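Local coordinates for putative oxidoreductase (Mycobacterium avium, PDB 3QHA), which probably catalyses NAD(P)-dependent oxidation or reduction, as in the 3-hydroxyisobutyrate and 6-phosphogluconate dehydrogenase family, on an unidentified substrate, at residues L182-N185 and M186-F189; K236-E239 and P240-L244. All blocks are in the same frame, centred on the assembly; numbering follows the deposited sequence.

How the contacts relate
Helix 176-204, the long helix that runs on from the last strand of the N-terminal Rossmann-type sheet into the helical C-terminal part, carries contact 1 (182-185 with 186-189). Here no loop is closed: successive turns of one helix make the contact, its centre about 8 Å from the centre of the chain, buried and against the second subunit. Past helix 209-223, contact 2 (236-239 with 240-244) closes a tight turn at the surface and joins the loop after that helix to the start of helix 245-268. The two stand in series, neither nested nor crossed, with centres about 26 Å apart and nearest atoms about 16 Å apart.

Contact 1: L182-N185 and M186-F189; sequences LARN and MLTF
One face of the Arg184 guanidinium is covered by the Thr188 hydroxyl, with OG1 3.0 Å from NH1 of Arg184 but too poorly angled for a hydrogen bond; Leu187 CD2 approaches the same group obliquely at 4.2 Å from NH1. The Asn185 amide lies alongside the Phe189 ring, their planes 70° apart and ND2 of Asn185 4.1 Å from CE1 of Phe189. On the same ring, CD1 comes within 3.3 Å of the Asn185 backbone O, which also accepts from Phe189 N at 3.0 Å. A bend at chi2 (-84°) turns the Arg184 chain along the helix to Thr188. With OG1 beside its own backbone N (chi1 -60°), Thr188 also reaches back to Arg184 O, a weak hydrogen bond of 3.3 Å, so that this carbonyl receives both the amide and the hydroxyl of Thr188. NH2 of Arg184 forms a salt bridge with Asp220 and a hydrogen bond with Thr219 of the second subunit, while NE bonds weakly to Ser132 OG in its own chain; Asn185 ND2 donates to Asp258 of the second subunit. The dimer interface thus takes these polar ends beside apolar Leu182 and Phe189, and Asp220 would offset the buried arginine charge.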
# COMPACT_ATOMS: atom_id res chain seq x y z
N LEU B 182 -0.28 1.77 16.65
CA LEU B 182 -1.63 1.21 16.58
C LEU B 182 -2.40 1.77 15.38
O LEU B 182 -3.09 1.03 14.68
CB LEU B 182 -2.41 1.47 17.87
CG LEU B 182 -1.92 0.68 19.10
CD1 LEU B 182 -2.79 0.97 20.31
CD2 LEU B 182 -1.88 -0.81 18.82
N ALA B 183 -2.26 3.07 15.13
CA ALA B 183 -2.89 3.69 13.97
C ALA B 183 -2.29 3.12 12.69
O ALA B 183 -3.01 2.79 11.74
CB ALA B 183 -2.74 5.20 14.01
N ARG B 184 -0.96 3.00 12.66
CA ARG B 184 -0.26 2.52 11.47
C ARG B 184 -0.65 1.08 11.14
O ARG B 184 -0.94 0.76 9.99
CB ARG B 184 1.25 2.64 11.66
CG ARG B 184 2.05 2.44 10.38
CD ARG B 184 2.32 0.97 10.07
NE ARG B 184 2.90 0.81 8.74
CZ ARG B 184 2.21 0.77 7.60
NH1 ARG B 184 0.88 0.86 7.59
NH2 ARG B 184 2.86 0.63 6.46
N ASN B 185 -0.65 0.21 12.15
CA ASN B 185 -0.96 -1.20 11.93
C ASN B 185 -2.45 -1.49 11.75
O ASN B 185 -2.81 -2.49 11.14
CB ASN B 185 -0.35 -2.07 13.03
CG ASN B 185 1.13 -2.34 12.81
OD1 ASN B 185 1.84 -1.51 12.25
ND2 ASN B 185 1.59 -3.52 13.22
N MET B 186 -3.30 -0.62 12.27
CA MET B 186 -4.73 -0.69 11.94
C MET B 186 -4.89 -0.61 10.43
O MET B 186 -5.64 -1.40 9.84
CB MET B 186 -5.52 0.44 12.61
CG MET B 186 -7.01 0.26 12.49
SD MET B 186 -7.94 1.51 13.38
CE MET B 186 -7.62 2.95 12.37
N LEU B 187 -4.18 0.33 9.80
CA LEU B 187 -4.19 0.46 8.34
C LEU B 187 -3.61 -0.76 7.64
O LEU B 187 -4.14 -1.19 6.62
CB LEU B 187 -3.42 1.71 7.90
CG LEU B 187 -3.28 1.94 6.38
CD1 LEU B 187 -4.65 2.14 5.74
CD2 LEU B 187 -2.38 3.13 6.11
N THR B 188 -2.51 -1.29 8.18
CA THR B 188 -1.87 -2.47 7.59
C THR B 188 -2.87 -3.61 7.47
O THR B 188 -3.07 -4.16 6.39
CB THR B 188 -0.65 -2.95 8.42
OG1 THR B 188 0.32 -1.90 8.49
CG2 THR B 188 -0.01 -4.18 7.79
N PHE B 189 -3.53 -3.92 8.59
CA PHE B 189 -4.37 -5.11 8.67
C PHE B 189 -5.78 -4.91 8.11
O PHE B 189 -6.38 -5.86 7.61
CB PHE B 189 -4.40 -5.64 10.11
CG PHE B 189 -3.11 -6.29 10.51
CD1 PHE B 189 -2.27 -5.69 11.44
CD2 PHE B 189 -2.71 -7.48 9.92
CE1 PHE B 189 -1.07 -6.30 11.80
CE2 PHE B 189 -1.51 -8.08 10.27
CZ PHE B 189 -0.69 -7.49 11.21

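Contact 2: K236-E239 and P240-L244; sequences KDLE and PDNFL
Leu238 is the first residue of 236-239 to meet 240-244, and its two methyls divide the work. CD1 rests on the backbone and CB of Leu244, 4.1 Å from that CB, while CD2 packs against the side-chain amide of Asn242, 3.7 Å from ND2. Asn242 holds its CG anti to the backbone N (chi1 -170°), which places the amide between CD2 of Leu238, a water and Leu244 N; the Leu238 side chain crosses it at a slant. Glu239 follows and opens a type I beta turn that ends at Asn242: Asn242 N donates to Glu239 O at 2.9 Å. The Glu239 side chain, bent at chi2 (-58°), lies alongside the Pro240 ring, with OE1 of Glu239 3.4 Å from CD of Pro240. The water accepts from Glu239 N and from Asn242 ND2, at 3.1 Å and 3.0 Å, and so bridges the two ends of the turn. The other end of the Asn242 amide faces the chain ahead: OD1 uses a lone pair, in its carbonyl plane, to accept from Leu244 N at 2.8 Å, a capping bond. With both ends of the amide engaged, its rotation is restrained. The turn thus delivers the chain into helix 245-268, whose Tyr245 and Phe248 pack on Leu238; backbone bonding between Leu238 and Gly288 joins it to the segment just beyond helix 274-286.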
# COMPACT_ATOMS: atom_id res chain seq x y z
N LYS B 236 -10.08 18.29 9.03
CA LYS B 236 -11.08 19.26 8.61
C LYS B 236 -11.42 19.07 7.14
O LYS B 236 -10.59 18.61 6.35
CB LYS B 236 -10.58 20.69 8.82
CG LYS B 236 -10.36 21.10 10.26
CD LYS B 236 -9.64 22.44 10.32
CE LYS B 236 -10.09 23.28 11.50
NZ LYS B 236 -9.83 22.60 12.80
N ASP B 237 -12.65 19.44 6.77
CA ASP B 237 -13.06 19.40 5.38
C ASP B 237 -12.22 20.38 4.56
O ASP B 237 -11.86 21.45 5.04
CB ASP B 237 -14.55 19.76 5.23
CG ASP B 237 -15.47 18.70 5.81
OD1 ASP B 237 -15.06 17.52 5.90
OD2 ASP B 237 -16.61 19.05 6.18
N LEU B 238 -11.92 19.99 3.33
CA LEU B 238 -11.13 20.82 2.43
C LEU B 238 -11.99 21.92 1.82
O LEU B 238 -13.03 21.65 1.21
CB LEU B 238 -10.51 19.97 1.31
CG LEU B 238 -9.69 18.75 1.75
CD1 LEU B 238 -9.22 17.97 0.54
CD2 LEU B 238 -8.51 19.18 2.61
N GLU B 239 -11.55 23.16 1.99
CA GLU B 239 -12.19 24.30 1.34
C GLU B 239 -11.79 24.32 -0.13
O GLU B 239 -10.75 23.77 -0.50
CB GLU B 239 -11.79 25.61 2.03
CG GLU B 239 -12.31 25.73 3.45
CD GLU B 239 -13.83 25.63 3.52
OE1 GLU B 239 -14.51 26.17 2.63
OE2 GLU B 239 -14.34 25.00 4.48
N PRO B 240 -12.60 24.97 -0.99
CA PRO B 240 -12.35 24.97 -2.43
C PRO B 240 -10.98 25.50 -2.88
O PRO B 240 -10.51 25.13 -3.96
CB PRO B 240 -13.48 25.85 -2.98
CG PRO B 240 -14.58 25.68 -2.00
CD PRO B 240 -13.90 25.60 -0.67
N ASP B 241 -10.34 26.36 -2.08
CA ASP B 241 -9.02 26.90 -2.44
C ASP B 241 -7.86 26.13 -1.82
O ASP B 241 -6.70 26.46 -2.07
CB ASP B 241 -8.93 28.37 -2.06
CG ASP B 241 -9.92 29.22 -2.83
OD1 ASP B 241 -9.85 29.23 -4.08
OD2 ASP B 241 -10.78 29.86 -2.18
N ASN B 242 -8.17 25.10 -1.02
CA ASN B 242 -7.14 24.19 -0.51
C ASN B 242 -6.44 23.55 -1.70
O ASN B 242 -7.10 23.11 -2.64
CB ASN B 242 -7.75 23.12 0.40
CG ASN B 242 -6.70 22.30 1.15
OD1 ASN B 242 -5.89 21.59 0.55
ND2 ASN B 242 -6.73 22.39 2.48
N PHE B 243 -5.11 23.51 -1.66
CA PHE B 243 -4.33 22.92 -2.76
C PHE B 243 -4.69 21.47 -3.03
O PHE B 243 -4.53 20.99 -4.15
CB PHE B 243 -2.83 23.03 -2.47
CG PHE B 243 -2.28 24.40 -2.69
CD1 PHE B 243 -2.00 24.84 -3.97
CD2 PHE B 243 -2.06 25.26 -1.63
CE1 PHE B 243 -1.50 26.11 -4.19
CE2 PHE B 243 -1.56 26.53 -1.84
CZ PHE B 243 -1.28 26.96 -3.12
N LEU B 244 -5.18 20.77 -2.01
CA LEU B 244 -5.61 19.39 -2.16
C LEU B 244 -7.07 19.23 -2.60
O LEU B 244 -7.51 18.11 -2.86
CB LEU B 244 -5.39 18.61 -0.85
CG LEU B 244 -3.94 18.47 -0.38
CD1 LEU B 244 -3.89 17.78 0.98
CD2 LEU B 244 -3.12 17.70 -1.40
O HOH W 1 -9.06 23.96 3.56